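Local coordinates for SusD superfamily protein (Parabacteroides distasonis, PDB 3OTN), which probably binds carbohydrate or other nutrients at the bacterial outer membrane, as expected of a SusD-family protein, at residues 21-26 with 115-120; 56-61 with 333-338; 110-115 with 173-178; 292-297 with 435-440. All blocks are in the same frame, centred on the assembly; numbering follows the deposited sequence.

Contact 1 of 4, residues 21-26 with 115-120; sequences ALTNSA and MAEVKF. With ACT (acetate ion), chain F; ACT (acetate ion), chain G; EDO (1,2-ethanediol), chain T.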
loop_
_atom_site.group_PDB
_atom_site.type_symbol
_atom_site.label_atom_id
_atom_site.label_comp_id
_atom_site.label_asym_id
_atom_site.label_seq_id
_atom_site.Cartn_x
_atom_site.Cartn_y
_atom_site.Cartn_z
ATOM N N ALA A 21 18.260 -12.209 -14.671
ATOM C CA ALA A 21 17.275 -11.596 -15.559
ATOM C C ALA A 21 15.876 -12.202 -15.337
ATOM O O ALA A 21 14.883 -11.466 -15.220
ATOM C CB ALA A 21 17.720 -11.701 -17.052
ATOM N N LEU A 22 15.795 -13.516 -15.235
ATOM C CA LEU A 22 14.515 -14.186 -14.907
ATOM C C LEU A 22 13.974 -13.685 -13.573
ATOM O O LEU A 22 12.794 -13.350 -13.466
ATOM C CB LEU A 22 14.695 -15.705 -14.815
ATOM C CG LEU A 22 14.882 -16.456 -16.121
ATOM C CD1 LEU A 22 15.493 -17.838 -15.798
ATOM C CD2 LEU A 22 13.531 -16.547 -16.898
ATOM N N THR A 23 14.853 -13.615 -12.562
ATOM C CA THR A 23 14.476 -13.146 -11.213
ATOM C C THR A 23 14.012 -11.715 -11.251
ATOM O O THR A 23 12.941 -11.389 -10.697
ATOM C CB THR A 23 15.626 -13.295 -10.250
ATOM O OG1 THR A 23 16.044 -14.668 -10.298
ATOM C CG2 THR A 23 15.248 -12.886 -8.801
ATOM N N ASN A 24 14.768 -10.874 -11.954
ATOM C CA ASN A 24 14.396 -9.460 -12.117
ATOM C C ASN A 24 13.061 -9.247 -12.842
ATOM O O ASN A 24 12.342 -8.296 -12.556
ATOM C CB ASN A 24 15.531 -8.687 -12.825
ATOM C CG ASN A 24 16.754 -8.423 -11.914
ATOM O OD1 ASN A 24 16.657 -8.432 -10.680
ATOM N ND2 ASN A 24 17.912 -8.164 -12.540
ATOM N N SER A 25 12.697 -10.170 -13.730
ATOM C CA SER A 25 11.444 -10.056 -14.495
ATOM C C SER A 25 10.238 -10.018 -13.539
ATOM O O SER A 25 9.220 -9.394 -13.843
ATOM C CB SER A 25 11.318 -11.199 -15.554
ATOM O OG SER A 25 10.947 -12.458 -14.957
ATOM N N ALA A 26 10.387 -10.631 -12.364
ATOM C CA ALA A 26 9.325 -10.672 -11.344
ATOM C C ALA A 26 9.034 -9.314 -10.728
ATOM O O ALA A 26 7.883 -9.037 -10.307
ATOM C CB ALA A 26 9.661 -11.714 -10.232
HETATM N N MSE A 115 14.709 -17.949 -6.421
HETATM C CA MSE A 115 13.374 -18.511 -6.481
HETATM C C MSE A 115 12.542 -17.996 -5.302
HETATM O O MSE A 115 11.339 -17.759 -5.459
HETATM C CB MSE A 115 13.422 -20.046 -6.563
HETATM C CG MSE A 115 13.996 -20.568 -7.898
HETATM SE SE MSE A 115 14.155 -22.548 -8.002
HETATM C CE MSE A 115 15.179 -22.819 -6.385
ATOM N N ALA A 116 13.183 -17.774 -4.151
ATOM C CA ALA A 116 12.506 -17.148 -3.000
ATOM C C ALA A 116 11.999 -15.737 -3.338
ATOM O O ALA A 116 10.926 -15.319 -2.889
ATOM C CB ALA A 116 13.438 -17.123 -1.755
ATOM N N GLU A 117 12.771 -14.981 -4.103
ATOM C CA GLU A 117 12.363 -13.613 -4.465
ATOM C C GLU A 117 11.078 -13.681 -5.334
ATOM O O GLU A 117 10.161 -12.885 -5.180
ATOM C CB GLU A 117 13.480 -12.884 -5.225
ATOM C CG GLU A 117 14.769 -12.644 -4.421
ATOM C CD GLU A 117 15.869 -11.951 -5.215
ATOM O OE1 GLU A 117 15.590 -11.000 -5.972
ATOM O OE2 GLU A 117 17.030 -12.367 -5.081
ATOM N N VAL A 118 11.067 -14.615 -6.265
ATOM C CA VAL A 118 9.978 -14.807 -7.219
ATOM C C VAL A 118 8.761 -15.336 -6.498
ATOM O O VAL A 118 7.651 -14.885 -6.774
ATOM C CB VAL A 118 10.419 -15.700 -8.422
ATOM C CG1 VAL A 118 9.219 -15.942 -9.442
ATOM C CG2 VAL A 118 11.638 -15.043 -9.120
ATOM N N LYS A 119 8.939 -16.267 -5.560
ATOM C CA LYS A 119 7.776 -16.764 -4.824
ATOM C C LYS A 119 7.188 -15.662 -3.952
ATOM O O LYS A 119 5.963 -15.557 -3.846
ATOM C CB LYS A 119 8.103 -17.989 -3.987
ATOM C CG LYS A 119 8.306 -19.245 -4.802
ATOM C CD LYS A 119 8.860 -20.339 -3.900
ATOM C CE LYS A 119 9.238 -21.596 -4.688
ATOM N NZ LYS A 119 9.644 -22.683 -3.741
ATOM N N PHE A 120 8.050 -14.855 -3.316
ATOM C CA PHE A 120 7.581 -13.674 -2.585
ATOM C C PHE A 120 6.708 -12.817 -3.499
ATOM O O PHE A 120 5.616 -12.411 -3.094
ATOM C CB PHE A 120 8.740 -12.837 -2.016
ATOM C CG PHE A 120 8.343 -11.436 -1.598
ATOM C CD1 PHE A 120 7.908 -11.169 -0.289
ATOM C CD2 PHE A 120 8.411 -10.392 -2.499
ATOM C CE1 PHE A 120 7.543 -9.876 0.099
ATOM C CE2 PHE A 120 8.016 -9.100 -2.131
ATOM C CZ PHE A 120 7.605 -8.841 -0.814
HETATM C C ACT F . 12.629 -21.910 -2.791
HETATM O O ACT F . 11.738 -21.923 -1.896
HETATM O OXT ACT F . 13.502 -21.033 -2.615
HETATM C CH3 ACT F . 12.648 -22.856 -3.975
HETATM C C ACT G . 18.404 -7.306 -15.858
HETATM O O ACT G . 18.941 -8.405 -15.547
HETATM O OXT ACT G . 17.141 -7.251 -15.812
HETATM C CH3 ACT G . 19.243 -6.100 -16.213
HETATM C C1 EDO T . 15.664 -4.214 -9.671
HETATM O O1 EDO T . 15.081 -5.391 -10.226
HETATM C C2 EDO T . 14.920 -3.763 -8.412
HETATM O O2 EDO T . 15.837 -3.791 -7.335
#

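Contact 2 of 4, residues 56-61 with 333-338; sequences TSENSQ and GYYIYK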
loop_
_atom_site.group_PDB
_atom_site.type_symbol
_atom_site.label_atom_id
_atom_site.label_comp_id
_atom_site.label_asym_id
_atom_site.label_seq_id
_atom_site.Cartn_x
_atom_site.Cartn_y
_atom_site.Cartn_z
ATOM N N THR A 56 -10.690 13.340 -1.133
ATOM C CA THR A 56 -11.450 13.783 -2.294
ATOM C C THR A 56 -10.448 14.178 -3.412
ATOM O O THR A 56 -9.233 13.865 -3.339
ATOM C CB THR A 56 -12.367 14.962 -1.923
ATOM O OG1 THR A 56 -11.556 16.085 -1.567
ATOM C CG2 THR A 56 -13.191 14.596 -0.716
ATOM N N SER A 57 -10.981 14.808 -4.453
ATOM C CA SER A 57 -10.218 15.232 -5.613
ATOM C C SER A 57 -10.658 16.630 -5.991
ATOM O O SER A 57 -11.822 16.967 -5.809
ATOM C CB SER A 57 -10.483 14.272 -6.777
ATOM O OG SER A 57 -9.725 14.639 -7.923
ATOM N N GLU A 58 -9.716 17.458 -6.438
ATOM C CA GLU A 58 -10.026 18.711 -7.155
ATOM C C GLU A 58 -10.000 18.474 -8.700
ATOM O O GLU A 58 -10.237 19.395 -9.469
ATOM C CB GLU A 58 -8.978 19.781 -6.845
ATOM C CG GLU A 58 -8.918 20.216 -5.447
ATOM C CD GLU A 58 -7.766 21.180 -5.141
ATOM O OE1 GLU A 58 -6.683 21.130 -5.768
ATOM O OE2 GLU A 58 -7.952 21.998 -4.232
ATOM N N ASN A 59 -9.686 17.249 -9.123
ATOM C CA ASN A 59 -9.402 16.873 -10.509
ATOM C C ASN A 59 -10.569 16.004 -11.031
ATOM O O ASN A 59 -10.730 14.846 -10.641
ATOM C CB ASN A 59 -8.076 16.109 -10.523
ATOM C CG ASN A 59 -7.733 15.424 -11.887
ATOM O OD1 ASN A 59 -8.204 15.804 -12.980
ATOM N ND2 ASN A 59 -6.870 14.403 -11.804
ATOM N N SER A 60 -11.347 16.587 -11.931
ATOM C CA SER A 60 -12.547 15.976 -12.548
ATOM C C SER A 60 -12.313 14.686 -13.373
ATOM O O SER A 60 -13.225 13.859 -13.545
ATOM C CB SER A 60 -13.185 17.036 -13.473
ATOM O OG SER A 60 -12.293 17.374 -14.548
ATOM N N GLN A 61 -11.101 14.564 -13.909
ATOM C CA GLN A 61 -10.709 13.433 -14.748
ATOM C C GLN A 61 -10.296 12.183 -13.965
ATOM O O GLN A 61 -10.084 11.138 -14.572
ATOM C CB GLN A 61 -9.536 13.841 -15.649
ATOM C CG GLN A 61 -9.848 15.047 -16.515
ATOM C CD GLN A 61 -10.909 14.727 -17.548
ATOM O OE1 GLN A 61 -10.652 13.992 -18.502
ATOM N NE2 GLN A 61 -12.117 15.258 -17.348
ATOM N N GLY A 333 -6.915 25.635 2.183
ATOM C CA GLY A 333 -7.366 24.272 2.495
ATOM C C GLY A 333 -6.211 23.426 2.953
ATOM O O GLY A 333 -5.058 23.843 2.846
ATOM N N TYR A 334 -6.511 22.228 3.440
ATOM C CA TYR A 334 -5.459 21.269 3.758
ATOM C C TYR A 334 -5.064 20.460 2.522
ATOM O O TYR A 334 -5.910 20.017 1.748
ATOM C CB TYR A 334 -5.904 20.304 4.853
ATOM C CG TYR A 334 -6.367 20.975 6.140
ATOM C CD1 TYR A 334 -5.473 21.673 6.945
ATOM C CD2 TYR A 334 -7.683 20.823 6.591
ATOM C CE1 TYR A 334 -5.893 22.258 8.154
ATOM C CE2 TYR A 334 -8.113 21.405 7.780
ATOM C CZ TYR A 334 -7.217 22.108 8.566
ATOM O OH TYR A 334 -7.678 22.661 9.756
ATOM N N TYR A 335 -3.759 20.267 2.361
ATOM C CA TYR A 335 -3.214 19.378 1.352
ATOM C C TYR A 335 -2.199 18.443 1.993
ATOM O O TYR A 335 -1.610 18.769 3.045
ATOM C CB TYR A 335 -2.590 20.192 0.237
ATOM C CG TYR A 335 -3.628 20.991 -0.507
ATOM C CD1 TYR A 335 -4.277 20.445 -1.620
ATOM C CD2 TYR A 335 -4.016 22.268 -0.070
ATOM C CE1 TYR A 335 -5.287 21.157 -2.297
ATOM C CE2 TYR A 335 -5.026 22.989 -0.741
ATOM C CZ TYR A 335 -5.647 22.428 -1.854
ATOM O OH TYR A 335 -6.623 23.121 -2.531
ATOM N N ILE A 336 -2.018 17.280 1.375
ATOM C CA ILE A 336 -1.038 16.313 1.839
ATOM C C ILE A 336 0.379 16.745 1.489
ATOM O O ILE A 336 0.713 16.915 0.325
ATOM C CB ILE A 336 -1.327 14.900 1.322
ATOM C CG1 ILE A 336 -2.645 14.392 1.937
ATOM C CG2 ILE A 336 -0.145 13.974 1.739
ATOM C CD1 ILE A 336 -3.468 13.401 1.057
ATOM N N TYR A 337 1.179 16.934 2.537
ATOM C CA TYR A 337 2.600 17.260 2.482
ATOM C C TYR A 337 3.489 16.051 2.769
ATOM O O TYR A 337 4.703 16.116 2.561
ATOM C CB TYR A 337 2.914 18.334 3.543
ATOM C CG TYR A 337 4.158 19.149 3.319
ATOM C CD1 TYR A 337 4.273 20.006 2.224
ATOM C CD2 TYR A 337 5.242 19.083 4.218
ATOM C CE1 TYR A 337 5.431 20.788 2.030
ATOM C CE2 TYR A 337 6.399 19.863 4.007
ATOM C CZ TYR A 337 6.473 20.713 2.927
ATOM O OH TYR A 337 7.605 21.478 2.727
ATOM N N LYS A 338 2.886 14.936 3.194
ATOM C CA LYS A 338 3.624 13.720 3.625
ATOM C C LYS A 338 4.671 13.213 2.613
ATOM O O LYS A 338 5.748 12.719 2.994
ATOM C CB LYS A 338 2.593 12.648 3.949
ATOM C CG LYS A 338 3.050 11.456 4.675
ATOM C CD LYS A 338 1.834 10.672 5.177
ATOM C CE LYS A 338 2.264 9.369 5.740
ATOM N NZ LYS A 338 1.188 8.642 6.444
#

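Contact 3 of 4, residues 110-115 with 173-178; sequences LVNGYM and QSDLAF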
loop_
_atom_site.group_PDB
_atom_site.type_symbol
_atom_site.label_atom_id
_atom_site.label_comp_id
_atom_site.label_asym_id
_atom_site.label_seq_id
_atom_site.Cartn_x
_atom_site.Cartn_y
_atom_site.Cartn_z
ATOM N N LEU A 110 22.475 -19.754 -4.599
ATOM C CA LEU A 110 22.147 -18.573 -5.388
ATOM C C LEU A 110 20.795 -18.743 -6.079
ATOM O O LEU A 110 19.931 -17.848 -6.009
ATOM C CB LEU A 110 23.259 -18.350 -6.428
ATOM C CG LEU A 110 23.218 -17.122 -7.306
ATOM C CD1 LEU A 110 23.410 -15.877 -6.436
ATOM C CD2 LEU A 110 24.343 -17.270 -8.367
ATOM N N VAL A 111 20.585 -19.912 -6.701
ATOM C CA VAL A 111 19.268 -20.220 -7.336
ATOM C C VAL A 111 18.115 -20.276 -6.303
ATOM O O VAL A 111 17.036 -19.722 -6.550
ATOM C CB VAL A 111 19.327 -21.473 -8.235
ATOM C CG1 VAL A 111 17.892 -21.834 -8.848
ATOM C CG2 VAL A 111 20.329 -21.225 -9.356
ATOM N N ASN A 112 18.353 -20.884 -5.142
ATOM C CA ASN A 112 17.356 -20.917 -4.051
ATOM C C ASN A 112 16.893 -19.507 -3.631
ATOM O O ASN A 112 15.694 -19.255 -3.464
ATOM C CB ASN A 112 17.959 -21.670 -2.848
ATOM C CG ASN A 112 17.015 -21.747 -1.640
ATOM O OD1 ASN A 112 16.891 -20.797 -0.859
ATOM N ND2 ASN A 112 16.391 -22.909 -1.461
ATOM N N GLY A 113 17.840 -18.585 -3.488
ATOM C CA GLY A 113 17.527 -17.179 -3.168
ATOM C C GLY A 113 16.670 -16.525 -4.208
ATOM O O GLY A 113 15.653 -15.887 -3.899
ATOM N N TYR A 114 17.066 -16.725 -5.460
ATOM C CA TYR A 114 16.362 -16.156 -6.572
ATOM C C TYR A 114 14.915 -16.647 -6.632
ATOM O O TYR A 114 14.017 -15.860 -6.845
ATOM C CB TYR A 114 17.087 -16.478 -7.876
ATOM C CG TYR A 114 18.373 -15.716 -8.149
ATOM C CD1 TYR A 114 18.683 -14.506 -7.512
ATOM C CD2 TYR A 114 19.264 -16.189 -9.121
ATOM C CE1 TYR A 114 19.866 -13.817 -7.796
ATOM C CE2 TYR A 114 20.457 -15.501 -9.417
ATOM C CZ TYR A 114 20.728 -14.306 -8.769
ATOM O OH TYR A 114 21.883 -13.633 -9.065
HETATM N N MSE A 115 14.709 -17.949 -6.421
HETATM C CA MSE A 115 13.374 -18.511 -6.481
HETATM C C MSE A 115 12.542 -17.996 -5.302
HETATM O O MSE A 115 11.339 -17.759 -5.459
HETATM C CB MSE A 115 13.422 -20.046 -6.563
HETATM C CG MSE A 115 13.996 -20.568 -7.898
HETATM SE SE MSE A 115 14.155 -22.548 -8.002
HETATM C CE MSE A 115 15.179 -22.819 -6.385
ATOM N N GLN A 173 11.914 -20.267 4.366
ATOM C CA GLN A 173 12.915 -21.324 4.599
ATOM C C GLN A 173 14.074 -21.274 3.609
ATOM O O GLN A 173 14.775 -22.261 3.447
ATOM C CB GLN A 173 12.233 -22.711 4.566
ATOM C CG GLN A 173 11.203 -22.916 5.708
ATOM C CD GLN A 173 11.809 -22.702 7.113
ATOM O OE1 GLN A 173 12.970 -23.049 7.376
ATOM N NE2 GLN A 173 11.021 -22.125 8.011
ATOM N N SER A 174 14.325 -20.119 2.998
ATOM C CA SER A 174 15.315 -20.004 1.926
ATOM C C SER A 174 16.590 -19.338 2.412
ATOM O O SER A 174 16.699 -18.914 3.565
ATOM C CB SER A 174 14.712 -19.176 0.793
ATOM O OG SER A 174 14.822 -17.787 1.068
ATOM N N ASP A 175 17.535 -19.200 1.494
ATOM C CA ASP A 175 18.789 -18.484 1.730
ATOM C C ASP A 175 18.762 -16.932 1.568
ATOM O O ASP A 175 19.824 -16.319 1.547
ATOM C CB ASP A 175 19.866 -19.117 0.825
ATOM C CG ASP A 175 20.196 -20.561 1.232
ATOM O OD1 ASP A 175 19.906 -20.938 2.403
ATOM O OD2 ASP A 175 20.749 -21.307 0.389
ATOM N N LEU A 176 17.584 -16.296 1.537
ATOM C CA LEU A 176 17.489 -14.835 1.364
ATOM C C LEU A 176 18.111 -14.032 2.482
ATOM O O LEU A 176 17.865 -14.338 3.647
ATOM C CB LEU A 176 16.011 -14.367 1.311
ATOM C CG LEU A 176 15.184 -14.313 0.059
ATOM C CD1 LEU A 176 13.751 -13.818 0.461
ATOM C CD2 LEU A 176 15.847 -13.389 -0.949
ATOM N N ALA A 177 18.822 -12.947 2.138
ATOM C CA ALA A 177 19.375 -12.032 3.140
ATOM C C ALA A 177 18.247 -11.432 3.955
ATOM O O ALA A 177 17.157 -11.234 3.404
ATOM C CB ALA A 177 20.161 -10.896 2.451
ATOM N N PHE A 178 18.471 -11.103 5.237
ATOM C CA PHE A 178 17.368 -10.547 6.041
ATOM C C PHE A 178 16.949 -9.147 5.617
ATOM O O PHE A 178 15.765 -8.817 5.655
ATOM C CB PHE A 178 17.609 -10.589 7.568
ATOM C CG PHE A 178 16.309 -10.555 8.373
ATOM C CD1 PHE A 178 15.658 -9.344 8.642
ATOM C CD2 PHE A 178 15.710 -11.752 8.805
ATOM C CE1 PHE A 178 14.453 -9.318 9.345
ATOM C CE2 PHE A 178 14.500 -11.734 9.500
ATOM C CZ PHE A 178 13.873 -10.512 9.763
HETATM O O HOH W 1 15.230 -23.607 1.128
#

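Contact 4 of 4, residues 292-297 with 435-440; sequences VESFEK and RDDKSG. With ACT (acetate ion), chain I.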
loop_
_atom_site.group_PDB
_atom_site.type_symbol
_atom_site.label_atom_id
_atom_site.label_comp_id
_atom_site.label_asym_id
_atom_site.label_seq_id
_atom_site.Cartn_x
_atom_site.Cartn_y
_atom_site.Cartn_z
ATOM N N VAL A 292 -8.476 15.537 8.876
ATOM C CA VAL A 292 -7.374 16.326 9.421
ATOM C C VAL A 292 -7.740 16.792 10.835
ATOM O O VAL A 292 -6.922 16.702 11.767
ATOM C CB VAL A 292 -7.012 17.495 8.495
ATOM C CG1 VAL A 292 -6.039 18.480 9.185
ATOM C CG2 VAL A 292 -6.407 16.956 7.172
ATOM N N GLU A 293 -8.986 17.236 11.013
ATOM C CA GLU A 293 -9.416 17.788 12.303
ATOM C C GLU A 293 -9.724 16.701 13.355
ATOM O O GLU A 293 -10.013 17.045 14.480
ATOM C CB GLU A 293 -10.578 18.768 12.084
ATOM C CG GLU A 293 -10.049 19.966 11.252
ATOM C CD GLU A 293 -11.045 21.052 10.938
ATOM O OE1 GLU A 293 -12.244 20.868 11.222
ATOM O OE2 GLU A 293 -10.583 22.101 10.413
ATOM N N SER A 294 -9.644 15.411 12.975
ATOM C CA SER A 294 -9.856 14.270 13.895
ATOM C C SER A 294 -8.639 13.852 14.717
ATOM O O SER A 294 -8.777 13.063 15.653
ATOM C CB SER A 294 -10.365 13.033 13.130
ATOM O OG SER A 294 -9.374 12.378 12.359
ATOM N N PHE A 295 -7.451 14.324 14.335
ATOM C CA PHE A 295 -6.225 14.037 15.070
ATOM C C PHE A 295 -6.296 14.667 16.463
ATOM O O PHE A 295 -6.890 15.714 16.636
ATOM C CB PHE A 295 -4.986 14.602 14.368
ATOM C CG PHE A 295 -4.542 13.821 13.160
ATOM C CD1 PHE A 295 -5.304 13.810 11.998
ATOM C CD2 PHE A 295 -3.294 13.186 13.147
ATOM C CE1 PHE A 295 -4.876 13.126 10.874
ATOM C CE2 PHE A 295 -2.861 12.498 12.025
ATOM C CZ PHE A 295 -3.642 12.471 10.889
ATOM N N GLU A 296 -5.630 14.031 17.416
ATOM C CA GLU A 296 -5.558 14.492 18.784
ATOM C C GLU A 296 -4.981 15.923 18.822
ATOM O O GLU A 296 -4.122 16.292 17.990
ATOM C CB GLU A 296 -4.696 13.506 19.579
ATOM C CG GLU A 296 -4.917 13.486 21.098
ATOM C CD GLU A 296 -4.180 12.331 21.765
ATOM O OE1 GLU A 296 -4.064 11.226 21.160
ATOM O OE2 GLU A 296 -3.717 12.520 22.910
ATOM N N LYS A 297 -5.494 16.747 19.733
ATOM C CA LYS A 297 -4.990 18.119 19.929
ATOM C C LYS A 297 -3.500 18.062 20.225
ATOM O O LYS A 297 -3.057 17.186 20.965
ATOM C CB LYS A 297 -5.738 18.823 21.071
ATOM C CG LYS A 297 -5.551 20.352 21.095
ATOM N N ARG A 435 -13.431 4.087 11.007
ATOM C CA ARG A 435 -13.302 5.109 12.032
ATOM C C ARG A 435 -14.122 6.353 11.634
ATOM O O ARG A 435 -13.907 6.931 10.582
ATOM C CB ARG A 435 -11.835 5.501 12.234
ATOM C CG ARG A 435 -11.603 6.299 13.493
ATOM C CD ARG A 435 -10.163 6.801 13.596
ATOM N NE ARG A 435 -9.891 7.251 14.952
ATOM C CZ ARG A 435 -10.204 8.443 15.448
ATOM N NH1 ARG A 435 -10.813 9.387 14.711
ATOM N NH2 ARG A 435 -9.899 8.700 16.709
ATOM N N ASP A 436 -15.060 6.749 12.484
ATOM C CA ASP A 436 -15.848 7.948 12.267
ATOM C C ASP A 436 -15.064 9.178 12.727
ATOM O O ASP A 436 -14.583 9.229 13.858
ATOM C CB ASP A 436 -17.177 7.882 13.036
ATOM C CG ASP A 436 -18.028 9.137 12.819
ATOM O OD1 ASP A 436 -18.439 9.389 11.675
ATOM O OD2 ASP A 436 -18.260 9.857 13.797
ATOM N N ASP A 437 -14.948 10.180 11.866
ATOM C CA ASP A 437 -14.033 11.308 12.137
ATOM C C ASP A 437 -14.505 12.156 13.336
ATOM O O ASP A 437 -13.693 12.577 14.157
ATOM C CB ASP A 437 -13.923 12.197 10.920
ATOM C CG ASP A 437 -13.299 11.502 9.748
ATOM O OD1 ASP A 437 -12.347 10.732 9.974
ATOM O OD2 ASP A 437 -13.758 11.736 8.602
ATOM N N LYS A 438 -15.810 12.376 13.420
ATOM C CA LYS A 438 -16.386 13.252 14.433
ATOM C C LYS A 438 -16.294 12.634 15.836
ATOM O O LYS A 438 -15.899 13.303 16.783
ATOM C CB LYS A 438 -17.857 13.579 14.090
ATOM N N SER A 439 -16.629 11.351 15.963
ATOM C CA SER A 439 -16.756 10.720 17.293
ATOM C C SER A 439 -15.523 9.904 17.671
ATOM O O SER A 439 -15.308 9.606 18.838
ATOM C CB SER A 439 -17.993 9.828 17.319
ATOM O OG SER A 439 -17.814 8.698 16.489
ATOM N N GLY A 440 -14.734 9.515 16.673
ATOM C CA GLY A 440 -13.581 8.667 16.893
ATOM C C GLY A 440 -13.955 7.218 17.140
ATOM O O GLY A 440 -13.080 6.402 17.464
HETATM C C ACT I . -11.729 12.239 17.407
HETATM O O ACT I . -10.982 11.697 16.555
HETATM O OXT ACT I . -12.659 12.904 16.929
HETATM C CH3 ACT I . -11.572 12.123 18.898
HETATM O O HOH W 2 -10.625 9.859 11.962
#

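Contact 1 of 4, residues 21-26 with 115-120
T23 of helix 15-25 and A26, just after that range, meet E117 and V118 of helix 108-133 in a buried packing contact with no hydrogen bond between the two segments. V118 does the central work through one branch: CG2 packs against both the T23 CA atom and the A26 CB atom, 4.0 Å from each. The backbones come closest at the same place, with A26 CA 5.9 Å from V118 CA. In T23, CG2 is anti to the backbone N (OG1 chi1 -55°) and points the methyl at E117, while the hydroxyl goes back to the carbonyl of A19 in its own helix. The methyl comes within 3.4 Å of the carboxylate, T23 CG2 to E117 OE1, with the two side chains crossing at about a right angle. Helical pairs of this sort build the alpha-helical N-terminal part of SusD proteins, which belongs to the TPR clan. E117 OE1 also takes a hydrogen bond from Y27 OH and a salt bridge from R184, so this buried carboxylate is probably kept charged. V118 also rests on C93 and L97 of helix 79-100.

Contact 2 of 4, residues 56-61 with 333-338
E58 and Y335 join these two segments by their side-chain ends alone, carboxylate to phenol, and so tie a loop of the N-terminal part of the chain to a strand of the SusD/RagB part. The Y335 hydroxyl gives its hydrogen to the carboxylate, with OH to E58 OE2 measured at 2.4 Å, a very short separation whose exact value deserves caution. E58 approaches the edge of the ring: its CD lies in the ring plane, 3.8 Å from Y335 CE1, while the carboxylate is turned 65° against that plane. The two side chains cross at about a right angle. E58 gets there with an extended chain, CG anti to its carbonyl carbon (chi1 -64°). Y335 likewise sets CG anti to its carbonyl carbon (chi1 -66°), and from there the ring carries OH to E58. The second carboxylate oxygen, E58 OE1, accepts from the backbone N of S271, so both oxygens are engaged and the group is unlikely to turn freely. A phenylalanine in place of Y335 would probably keep the ring packing but leave E58 OE2 without its donor from the strand. Behind E58 the loop is shaped by two small side chains: S57 OG accepts from N59 N at 2.9 Å in an ST turn, and N59 OD1 accepts from Q61 N in an Asx turn. Y335 sits on strand 334-336, an outer strand of a three-stranded antiparallel sheet, paired through its backbone with F309 of strand 308-312. I286 of strand 286-287 touches both E58 and Y335, and helix 64-68 follows the loop.

Contact 3 of 4, residues 110-115 with 173-178
The loop that leaves helix 156-172 passes closest to helix 108-133 at G113, where G113 CA lies 5.1 Å from L176 CA. N112, one residue earlier, makes the polar bond: D175 N donates to N112 OD1 at 2.9 Å, with an N-H...O angle of 164°. D175 N comes in tilted 25° from the plane of the N112 carbonyl. N112 extends toward the loop with CG anti to the backbone N (chi1 179°), which points the amide at the loop, OD1 at D175 N. Its other end is used too: N112 ND2 donates to a water at 2.9 Å, and that water in turn donates to Q173 O. Thus one side chain holds the loop backbone at two points, directly and through water. S174 sets CB against the same oxygen, 3.2 Å from N112 OD1, while its hydroxyl bonds to A171 O and accepts from L176 N in an ST turn that bends the chain here. L176 reaches back with CD2 to G113 O at 3.9 Å, and its side chain continues onto A116 and E117 of the helix and M187 of helix 187-202. With an alanine in place of N112, D175 N would probably lose its acceptor and the water its link to the helix. D175 itself turns its carboxylate to S109 OG near the start of the helix. The contact tethers an interhelical loop of the helical N-terminal region at the surface, and its chemistry is mainly that of one side-chain amide serving two backbone groups of the irregular loop.

Contact 4 of 4, residues 292-297 with 435-440
A single water draws S294, R435 and D437 together: it donates to S294 OG and to D437 OD1 and accepts from R435 NH1, each at 2.8 Å. Because S294 OG and D437 OD1 lie 4.2 Å apart, the water supplies the link between them. Each of the three side chains also has a partner beyond the segments. S294 OG bonds back to F291 O, D437 OD1 forms a salt bridge with K54, and R435 NE forms one with D412. This is a water-bridged loop-to-loop contact within the SusD-family part of the chain, to which K54 adds a tie from the N-terminal part. R435 runs out straight from CG to NE, with CG anti to the backbone N (chi1 -166°), and this carries its guanidinium to the water and to a bound acetate. The acetate, probably from the crystallisation liquor, sits at the edge of the guanidinium in its plane: R435 NH1 and NH2 donate to acetate O at 3.0 and 3.2 Å. Over one face of the same group lies G440 CA. Direct packing between the segments is thin: S294 CB approaches D437 O at 3.5 Å. D436 OD2 holds the 435-440 chain in shape by accepting from both the N and the OG of S439. The K54 salt bridge would probably favour an ionised D437. S294 lies in the type I turn from V292 to F295, which begins on the last residue of helix 289-292; the opposing loop joins strands 433-435 and 442-444. F416 of helix 403-418 packs on both S294 and R435, and F291 touches D437.

How the contacts relate
The four contacts fall into two groups on opposite sides of the chain's centre. Contacts 1 and 3 have centres about 10 Å apart and use adjoining parts of helix 108-133 that overlap at M115; they touch where A116 and E117 meet S174 and L176, and where T23 meets Y114. Contacts 2 and 4, centres about 19 Å apart, meet through Y334 and E293. The centres of contacts 1 and 4 are about 42 Å apart. Along the chain 1 and 3 interleave, as do 2 and 4; both segments of contact 3 fall between those of contact 2, and contacts 1 and 3 close before contact 4 opens. Contact 2 thus joins the N-terminal and C-terminal parts of the protein.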